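PDB 6MVF: beta-galactosidase/beta-glucuronidase from Faecalibacterium prausnitzii L2-6, which binds flavin mononucleotide and probably hydrolyses beta-glucuronides as a family 2 glycoside hydrolase. Local coordinates for residues G87-E92 with D125-G130; I166-P169 with D174-Y177. All blocks are in the same frame, centred on the assembly; numbering follows the deposited sequence.

How the contacts relate
Both contacts are built on one four-stranded antiparallel sheet, in which strands 88-93 and 163-168 are neighbours. Contact 1 (87-92 with 125-130) is only partly buried. It joins V89 to a loop, with a loose pairing of charges beside it. Contact 2 (166-169 with 174-177) is a buried aliphatic cluster, and the second of its segments carries two residues that bind FMN. The centres of contacts 1 and 2 lie about 11 Å apart, and they touch. Y90 OH probably hydrogen-bonds D176 OD2, the Y90 carbonyl probably accepts from the I166 amide, and the Y90 ring packs on L175. The polar chemistry of contact 1 is between protein charges. In contact 2, D174 and Y177 turn polar groups to the flavin.

Contact 1 (G87-E92 with D125-G130); sequences GRVYVE and DLCRDG
V89 holds CG1 anti to its own amide nitrogen (chi1 -177°), and C127 holds SG anti to its carbonyl carbon (chi1 -74°). These torsions bring the methyl and the sulfur together. The setting is the sugar-binding domain of the glycoside hydrolase 2 family, here a pair of antiparallel sheets. V89 lies on strand 88-93 of the four-stranded sheet. C127 lies in the loop that leaves strand 119-122 of that sheet and leads into strand 131-139 of the six-stranded one.

The apolar contact is small. V89 CG1 is 4.1 Å from C127 SG, and V89 CB is 4.2 Å from the same sulfur. The sulfur therefore meets one flank of the valine, at CB and one branch. In both residues the bond from CA to CB points toward the other segment. V89 CA and C127 CA are 8.0 Å apart. The backbones do not bond to each other here. V89 pairs through its backbone with I123, and its N is hydrogen-bonded to T124 OG1. I123 and L165 pack on its side chain.

A second, looser approach involves R88 and D125. D125 OD2 stands at the edge of the R88 guanidinium, close to its plane, but too far away for a salt bridge. The arginine forms its salt bridge with D122 instead, also through NH2. D125 probably adds only a weak electrostatic attraction, at the exposed margin of the contact. D125 OD2 lies 4.3 Å from R88 NH2.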
ATOM      1  N   GLY A  87       5.235 -35.176   4.733  1.00 27.54           N
ATOM      2  CA  GLY A  87       5.594 -33.974   4.020  1.00 25.81           C
ATOM      3  C   GLY A  87       6.860 -34.133   3.203  1.00 30.20           C
ATOM      4  O   GLY A  87       7.696 -35.005   3.440  1.00 38.76           O
ATOM      5  N   ARG A  88       6.982 -33.267   2.207  1.00 31.05           N
ATOM      6  CA  ARG A  88       8.098 -33.294   1.279  1.00 32.98           C
ATOM      7  C   ARG A  88       8.659 -31.888   1.134  1.00 35.89           C
ATOM      8  O   ARG A  88       7.949 -30.892   1.310  1.00 34.86           O
ATOM      9  CB  ARG A  88       7.662 -33.863  -0.077  1.00 32.84           C
ATOM     10  CG  ARG A  88       6.886 -35.163   0.084  1.00 33.53           C
ATOM     11  CD  ARG A  88       7.075 -36.119  -1.068  1.00 39.10           C
ATOM     12  NE  ARG A  88       8.473 -36.485  -1.286  1.00 40.56           N
ATOM     13  CZ  ARG A  88       9.161 -37.304  -0.500  1.00 34.69           C
ATOM     14  NH1 ARG A  88       8.591 -37.828   0.573  1.00 34.49           N
ATOM     15  NH2 ARG A  88      10.417 -37.598  -0.790  1.00 27.85           N
ATOM     16  N   VAL A  89       9.958 -31.822   0.856  1.00 36.01           N
ATOM     17  CA  VAL A  89      10.682 -30.565   0.743  1.00 33.57           C
ATOM     18  C   VAL A  89      11.388 -30.543  -0.599  1.00 35.92           C
ATOM     19  O   VAL A  89      12.043 -31.520  -0.977  1.00 39.72           O
ATOM     20  CB  VAL A  89      11.694 -30.384   1.886  1.00 39.73           C
ATOM     21  CG1 VAL A  89      12.387 -29.014   1.774  1.00 24.20           C
ATOM     22  CG2 VAL A  89      10.995 -30.594   3.245  1.00 31.65           C
ATOM     23  N   TYR A  90      11.244 -29.439  -1.322  1.00 35.09           N
ATOM     24  CA  TYR A  90      11.856 -29.264  -2.628  1.00 35.33           C
ATOM     25  C   TYR A  90      12.620 -27.950  -2.635  1.00 32.48           C
ATOM     26  O   TYR A  90      12.155 -26.957  -2.070  1.00 34.69           O
ATOM     27  CB  TYR A  90      10.797 -29.258  -3.744  1.00 32.68           C
ATOM     28  CG  TYR A  90      10.313 -30.619  -4.210  1.00 33.17           C
ATOM     29  CD1 TYR A  90       9.366 -31.349  -3.482  1.00 31.91           C
ATOM     30  CD2 TYR A  90      10.769 -31.157  -5.407  1.00 30.62           C
ATOM     31  CE1 TYR A  90       8.920 -32.603  -3.934  1.00 33.46           C
ATOM     32  CE2 TYR A  90      10.319 -32.394  -5.869  1.00 33.28           C
ATOM     33  CZ  TYR A  90       9.405 -33.113  -5.140  1.00 35.00           C
ATOM     34  OH  TYR A  90       8.994 -34.339  -5.626  1.00 33.75           O
ATOM     35  N   VAL A  91      13.792 -27.939  -3.263  1.00 32.81           N
ATOM     36  CA  VAL A  91      14.476 -26.686  -3.572  1.00 35.24           C
ATOM     37  C   VAL A  91      14.217 -26.374  -5.035  1.00 31.65           C
ATOM     38  O   VAL A  91      14.262 -27.265  -5.889  1.00 33.04           O
ATOM     39  CB  VAL A  91      15.989 -26.724  -3.256  1.00 26.83           C
ATOM     40  CG1 VAL A  91      16.677 -27.852  -3.973  1.00 33.60           C
ATOM     41  CG2 VAL A  91      16.621 -25.427  -3.654  1.00 26.48           C
ATOM     42  N   GLU A  92      13.888 -25.114  -5.317  1.00 32.36           N
ATOM     43  CA  GLU A  92      13.575 -24.655  -6.664  1.00 32.07           C
ATOM     44  C   GLU A  92      14.530 -23.520  -7.020  1.00 33.35           C
ATOM     45  O   GLU A  92      14.486 -22.451  -6.406  1.00 29.15           O
ATOM     46  CB  GLU A  92      12.119 -24.214  -6.744  1.00 30.62           C
ATOM     47  CG  GLU A  92      11.748 -23.449  -7.987  1.00 32.92           C
ATOM     48  CD  GLU A  92      10.266 -23.099  -8.022  1.00 43.57           C
ATOM     49  OE1 GLU A  92       9.466 -23.945  -8.514  1.00 39.58           O
ATOM     50  OE2 GLU A  92       9.901 -21.985  -7.549  1.00 43.86           O
ATOM     51  N   ASP A 125      14.697 -36.190   2.043  1.00 39.90           N
ATOM     52  CA  ASP A 125      15.538 -37.128   2.773  1.00 42.02           C
ATOM     53  C   ASP A 125      16.932 -36.583   3.100  1.00 45.02           C
ATOM     54  O   ASP A 125      17.639 -37.200   3.900  1.00 49.06           O
ATOM     55  CB  ASP A 125      15.647 -38.430   1.972  1.00 42.25           C
ATOM     56  CG  ASP A 125      14.279 -39.096   1.742  1.00 56.47           C
ATOM     57  OD1 ASP A 125      13.449 -39.142   2.692  1.00 46.31           O
ATOM     58  OD2 ASP A 125      14.029 -39.558   0.601  1.00 55.66           O
ATOM     59  N   LEU A 126      17.346 -35.456   2.526  1.00 36.05           N
ATOM     60  CA  LEU A 126      18.581 -34.804   2.936  1.00 35.96           C
ATOM     61  C   LEU A 126      18.360 -33.770   4.036  1.00 40.95           C
ATOM     62  O   LEU A 126      19.309 -33.087   4.432  1.00 40.78           O
ATOM     63  CB  LEU A 126      19.251 -34.154   1.725  1.00 33.80           C
ATOM     64  CG  LEU A 126      19.124 -35.017   0.462  1.00 36.99           C
ATOM     65  CD1 LEU A 126      19.679 -34.297  -0.782  1.00 33.75           C
ATOM     66  CD2 LEU A 126      19.785 -36.375   0.651  1.00 31.13           C
ATOM     67  N   CYS A 127      17.142 -33.663   4.557  1.00 40.42           N
ATOM     68  CA  CYS A 127      16.777 -32.631   5.514  1.00 38.43           C
ATOM     69  C   CYS A 127      16.736 -33.188   6.929  1.00 42.43           C
ATOM     70  O   CYS A 127      16.240 -34.296   7.166  1.00 39.41           O
ATOM     71  CB  CYS A 127      15.406 -32.034   5.178  1.00 46.60           C
ATOM     72  SG  CYS A 127      15.383 -30.919   3.759  1.00 50.45           S
ATOM     73  N   ARG A 128      17.254 -32.404   7.863  1.00 44.04           N
ATOM     74  CA  ARG A 128      17.095 -32.640   9.287  1.00 40.10           C
ATOM     75  C   ARG A 128      16.302 -31.483   9.886  1.00 42.50           C
ATOM     76  O   ARG A 128      16.192 -30.405   9.297  1.00 43.82           O
ATOM     77  CB  ARG A 128      18.454 -32.769   9.975  1.00 32.09           C
ATOM     78  CG  ARG A 128      19.221 -31.483  10.014  1.00 33.60           C
ATOM     79  CD  ARG A 128      20.676 -31.685   9.665  1.00 39.00           C
ATOM     80  NE  ARG A 128      21.367 -30.404   9.709  1.00 45.12           N
ATOM     81  CZ  ARG A 128      22.676 -30.239   9.566  1.00 45.17           C
ATOM     82  NH1 ARG A 128      23.467 -31.283   9.346  1.00 43.60           N
ATOM     83  NH2 ARG A 128      23.189 -29.015   9.645  1.00 42.56           N
ATOM     84  N   ASP A 129      15.730 -31.719  11.056  1.00 39.65           N
ATOM     85  CA  ASP A 129      15.049 -30.644  11.756  1.00 49.75           C
ATOM     86  C   ASP A 129      16.031 -29.533  12.122  1.00 43.64           C
ATOM     87  O   ASP A 129      17.240 -29.742  12.241  1.00 47.46           O
ATOM     88  CB  ASP A 129      14.362 -31.179  13.011  1.00 56.14           C
ATOM     89  CG  ASP A 129      13.548 -32.423  12.728  1.00 65.17           C
ATOM     90  OD1 ASP A 129      13.760 -33.015  11.641  1.00 59.84           O
ATOM     91  OD2 ASP A 129      12.702 -32.795  13.577  1.00 67.17           O
ATOM     92  N   GLY A 130      15.487 -28.329  12.290  1.00 50.96           N
ATOM     93  CA  GLY A 130      16.317 -27.178  12.569  1.00 45.75           C
ATOM     94  C   GLY A 130      17.117 -26.765  11.349  1.00 44.21           C
ATOM     95  O   GLY A 130      16.713 -26.966  10.201  1.00 41.12           O
TER

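Contact 2 (I166-P169 with D174-Y177); sequences ISVP and DLDY. With FMN (flavin mononucleotide), chain G.
L175 pushes its two methyls against I166 and V168, which lie two residues apart on strand 163-168 and point to the same side of it. L175 CD2 meets I166 CD1 at 3.7 Å, where the two side chains cross at a slant. L175 CD1 reaches V168 tip to tip. L175 CD1 comes to 3.9 Å from V168 CG2 and almost as near to V168 CG1, so it meets both branches of the valine. All three residues are buried. I166 also packs on Y90 and E92 of the adjacent strand 88-93. No hydrogen bond joins the two segments.

The polar work is done within 174-177 and toward the flavin. D174 forms an Asx turn: D174 OD1 accepts from D176 N at 2.8 Å (161° at the hydrogen), and the donor approaches from above the carboxylate plane. This bond helps fix the rotation of the carboxylate. D174 OD2 accepts from FMN N3 at 2.9 Å (154°). Each carboxylate oxygen thus has its own N-H donor.

Y177 turns CG anti to its backbone N (chi1 -169°), and its ring extends over the isoalloxazine. FMN C10 lies 3.3 Å from the Y177 ring plane, offset toward the rim. The hydroxyl stays on this side of the flavin, where the ribityl chain and the phosphate come round to meet it. Y177 OH accepts from FMN O2' at 2.7 Å and donates to FMN O3P at 2.6 Å. K379 and I383 of helix 368-385 also touch Y177, and F202 touches D174.

The arrangement is that of a flavin mononucleotide pocket. The loop whose L175 packs on the sheet of the sugar-binding domain presents a carboxylate to flavin N3 and a tyrosine to the flavin face and phosphate.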
ATOM      1  N   ILE A 166      10.034 -25.250  -1.382  1.00 32.77           N
ATOM      2  CA  ILE A 166       8.637 -25.652  -1.538  1.00 37.69           C
ATOM      3  C   ILE A 166       8.330 -26.793  -0.566  1.00 37.25           C
ATOM      4  O   ILE A 166       9.007 -27.829  -0.571  1.00 36.78           O
ATOM      5  CB  ILE A 166       8.311 -26.059  -2.985  1.00 32.06           C
ATOM      6  CG1 ILE A 166       8.640 -24.912  -3.949  1.00 29.69           C
ATOM      7  CG2 ILE A 166       6.841 -26.462  -3.094  1.00 25.44           C
ATOM      8  CD1 ILE A 166       8.437 -25.243  -5.416  1.00 26.46           C
ATOM      9  N   SER A 167       7.304 -26.601   0.257  1.00 35.35           N
ATOM     10  CA  SER A 167       6.811 -27.595   1.199  1.00 28.74           C
ATOM     11  C   SER A 167       5.433 -28.053   0.732  1.00 35.41           C
ATOM     12  O   SER A 167       4.545 -27.218   0.517  1.00 30.70           O
ATOM     13  CB  SER A 167       6.743 -26.989   2.603  1.00 25.97           C
ATOM     14  OG  SER A 167       6.137 -27.868   3.516  1.00 38.37           O
ATOM     15  N   VAL A 168       5.257 -29.362   0.558  1.00 34.34           N
ATOM     16  CA  VAL A 168       3.997 -29.929   0.068  1.00 31.61           C
ATOM     17  C   VAL A 168       3.689 -31.211   0.823  1.00 30.87           C
ATOM     18  O   VAL A 168       4.574 -31.813   1.446  1.00 30.16           O
ATOM     19  CB  VAL A 168       4.035 -30.216  -1.450  1.00 33.68           C
ATOM     20  CG1 VAL A 168       4.045 -28.909  -2.278  1.00 29.82           C
ATOM     21  CG2 VAL A 168       5.209 -31.119  -1.797  1.00 31.48           C
ATOM     22  N   PRO A 169       2.421 -31.660   0.791  1.00 31.68           N
ATOM     23  CA  PRO A 169       2.100 -32.979   1.348  1.00 29.25           C
ATOM     24  C   PRO A 169       2.622 -34.081   0.449  1.00 34.43           C
ATOM     25  O   PRO A 169       3.159 -33.802  -0.633  1.00 29.68           O
ATOM     26  CB  PRO A 169       0.565 -33.000   1.397  1.00 31.06           C
ATOM     27  CG  PRO A 169       0.131 -31.611   1.075  1.00 34.77           C
ATOM     28  CD  PRO A 169       1.218 -30.998   0.265  1.00 32.93           C
ATOM     29  N   ASP A 174       2.718 -32.390  -9.587  1.00 37.09           N
ATOM     30  CA  ASP A 174       4.075 -32.775  -9.967  1.00 34.84           C
ATOM     31  C   ASP A 174       5.018 -31.581  -9.972  1.00 36.20           C
ATOM     32  O   ASP A 174       4.769 -30.580 -10.653  1.00 31.14           O
ATOM     33  CB  ASP A 174       4.047 -33.443 -11.348  1.00 39.37           C
ATOM     34  CG  ASP A 174       5.317 -34.252 -11.659  1.00 42.23           C
ATOM     35  OD1 ASP A 174       6.309 -34.159 -10.908  1.00 49.22           O
ATOM     36  OD2 ASP A 174       5.321 -34.999 -12.662  1.00 50.69           O
ATOM     37  N   LEU A 175       6.117 -31.718  -9.225  1.00 35.94           N
ATOM     38  CA  LEU A 175       7.181 -30.730  -9.127  1.00 34.15           C
ATOM     39  C   LEU A 175       8.456 -31.193  -9.814  1.00 39.63           C
ATOM     40  O   LEU A 175       9.439 -30.433  -9.872  1.00 35.32           O
ATOM     41  CB  LEU A 175       7.474 -30.431  -7.650  1.00 29.47           C
ATOM     42  CG  LEU A 175       6.419 -29.613  -6.906  1.00 37.11           C
ATOM     43  CD1 LEU A 175       6.299 -29.980  -5.418  1.00 29.70           C
ATOM     44  CD2 LEU A 175       6.780 -28.159  -7.068  1.00 32.40           C
ATOM     45  N   ASP A 176       8.457 -32.418 -10.344  1.00 40.66           N
ATOM     46  CA  ASP A 176       9.669 -33.128 -10.744  1.00 43.33           C
ATOM     47  C   ASP A 176       9.873 -33.203 -12.240  1.00 32.64           C
ATOM     48  O   ASP A 176      10.863 -33.785 -12.675  1.00 41.94           O
ATOM     49  CB  ASP A 176       9.662 -34.561 -10.189  1.00 28.16           C
ATOM     50  CG  ASP A 176      10.059 -34.615  -8.742  1.00 42.14           C
ATOM     51  OD1 ASP A 176      11.090 -33.992  -8.392  1.00 47.00           O
ATOM     52  OD2 ASP A 176       9.337 -35.259  -7.952  1.00 45.51           O
ATOM     53  N   TYR A 177       8.973 -32.651 -13.037  1.00 37.54           N
ATOM     54  CA  TYR A 177       9.018 -32.836 -14.482  1.00 38.59           C
ATOM     55  C   TYR A 177       9.482 -31.539 -15.164  1.00 35.97           C
ATOM     56  O   TYR A 177       8.687 -30.646 -15.463  1.00 32.15           O
ATOM     57  CB  TYR A 177       7.665 -33.310 -14.992  1.00 34.62           C
ATOM     58  CG  TYR A 177       7.746 -33.773 -16.420  1.00 41.55           C
ATOM     59  CD1 TYR A 177       8.318 -34.997 -16.750  1.00 41.68           C
ATOM     60  CD2 TYR A 177       7.296 -32.968 -17.442  1.00 40.71           C
ATOM     61  CE1 TYR A 177       8.406 -35.396 -18.065  1.00 47.54           C
ATOM     62  CE2 TYR A 177       7.381 -33.362 -18.746  1.00 42.68           C
ATOM     63  CZ  TYR A 177       7.931 -34.566 -19.053  1.00 45.99           C
ATOM     64  OH  TYR A 177       7.995 -34.912 -20.367  1.00 52.19           O
TER
HETATM   65  N1  FMN G 801       4.313 -35.331 -17.311  1.00 47.93           N
HETATM   66  C2  FMN G 801       4.454 -35.304 -15.984  1.00 55.69           C
HETATM   67  O2  FMN G 801       4.606 -36.340 -15.335  1.00 51.89           O
HETATM   68  N3  FMN G 801       4.462 -34.187 -15.291  1.00 54.37           N
HETATM   69  C4  FMN G 801       4.313 -33.018 -15.833  1.00 46.26           C
HETATM   70  O4  FMN G 801       4.321 -31.986 -15.181  1.00 47.31           O
HETATM   71  C4A FMN G 801       4.140 -32.972 -17.243  1.00 44.32           C
HETATM   72  N5  FMN G 801       4.005 -31.798 -17.793  1.00 50.25           N
HETATM   73  C5A FMN G 801       3.843 -31.678 -19.095  1.00 56.99           C
HETATM   74  C6  FMN G 801       3.697 -30.427 -19.636  1.00 50.97           C
HETATM   75  C7  FMN G 801       3.522 -30.281 -20.966  1.00 52.24           C
HETATM   76  C7M FMN G 801       3.370 -28.928 -21.542  1.00 47.16           C
HETATM   77  C8  FMN G 801       3.513 -31.460 -21.822  1.00 58.17           C
HETATM   78  C8M FMN G 801       3.340 -31.307 -23.292  1.00 46.27           C
HETATM   79  C9  FMN G 801       3.657 -32.715 -21.271  1.00 58.86           C
HETATM   80  C9A FMN G 801       3.816 -32.873 -19.929  1.00 54.27           C
HETATM   81  N10 FMN G 801       3.993 -34.131 -19.375  1.00 55.32           N
HETATM   82  C10 FMN G 801       4.151 -34.211 -17.993  1.00 48.11           C
HETATM   83  C1' FMN G 801       3.914 -35.264 -20.288  1.00 62.26           C
HETATM   84  C2' FMN G 801       5.084 -36.175 -20.570  1.00 64.55           C
HETATM   85  O2' FMN G 801       5.720 -35.503 -21.626  1.00 70.41           O
HETATM   86  C3' FMN G 801       4.672 -37.518 -21.130  1.00 69.11           C
HETATM   87  O3' FMN G 801       3.316 -37.760 -20.824  1.00 76.11           O
HETATM   88  C4' FMN G 801       5.420 -38.699 -20.554  1.00 75.22           C
HETATM   89  O4' FMN G 801       5.510 -38.467 -19.156  1.00 78.98           O
HETATM   90  C5' FMN G 801       6.794 -38.946 -21.179  1.00 82.10           C
HETATM   91  O5' FMN G 801       7.829 -38.366 -20.404  1.00 85.62           O
HETATM   92  P   FMN G 801       9.307 -38.140 -20.928  1.00107.55           P
HETATM   93  O1P FMN G 801      10.094 -38.287 -19.687  1.00 84.07           O
HETATM   94  O2P FMN G 801       9.517 -39.199 -21.970  1.00 94.00           O
HETATM   95  O3P FMN G 801       9.424 -36.786 -21.540  1.00 94.16           O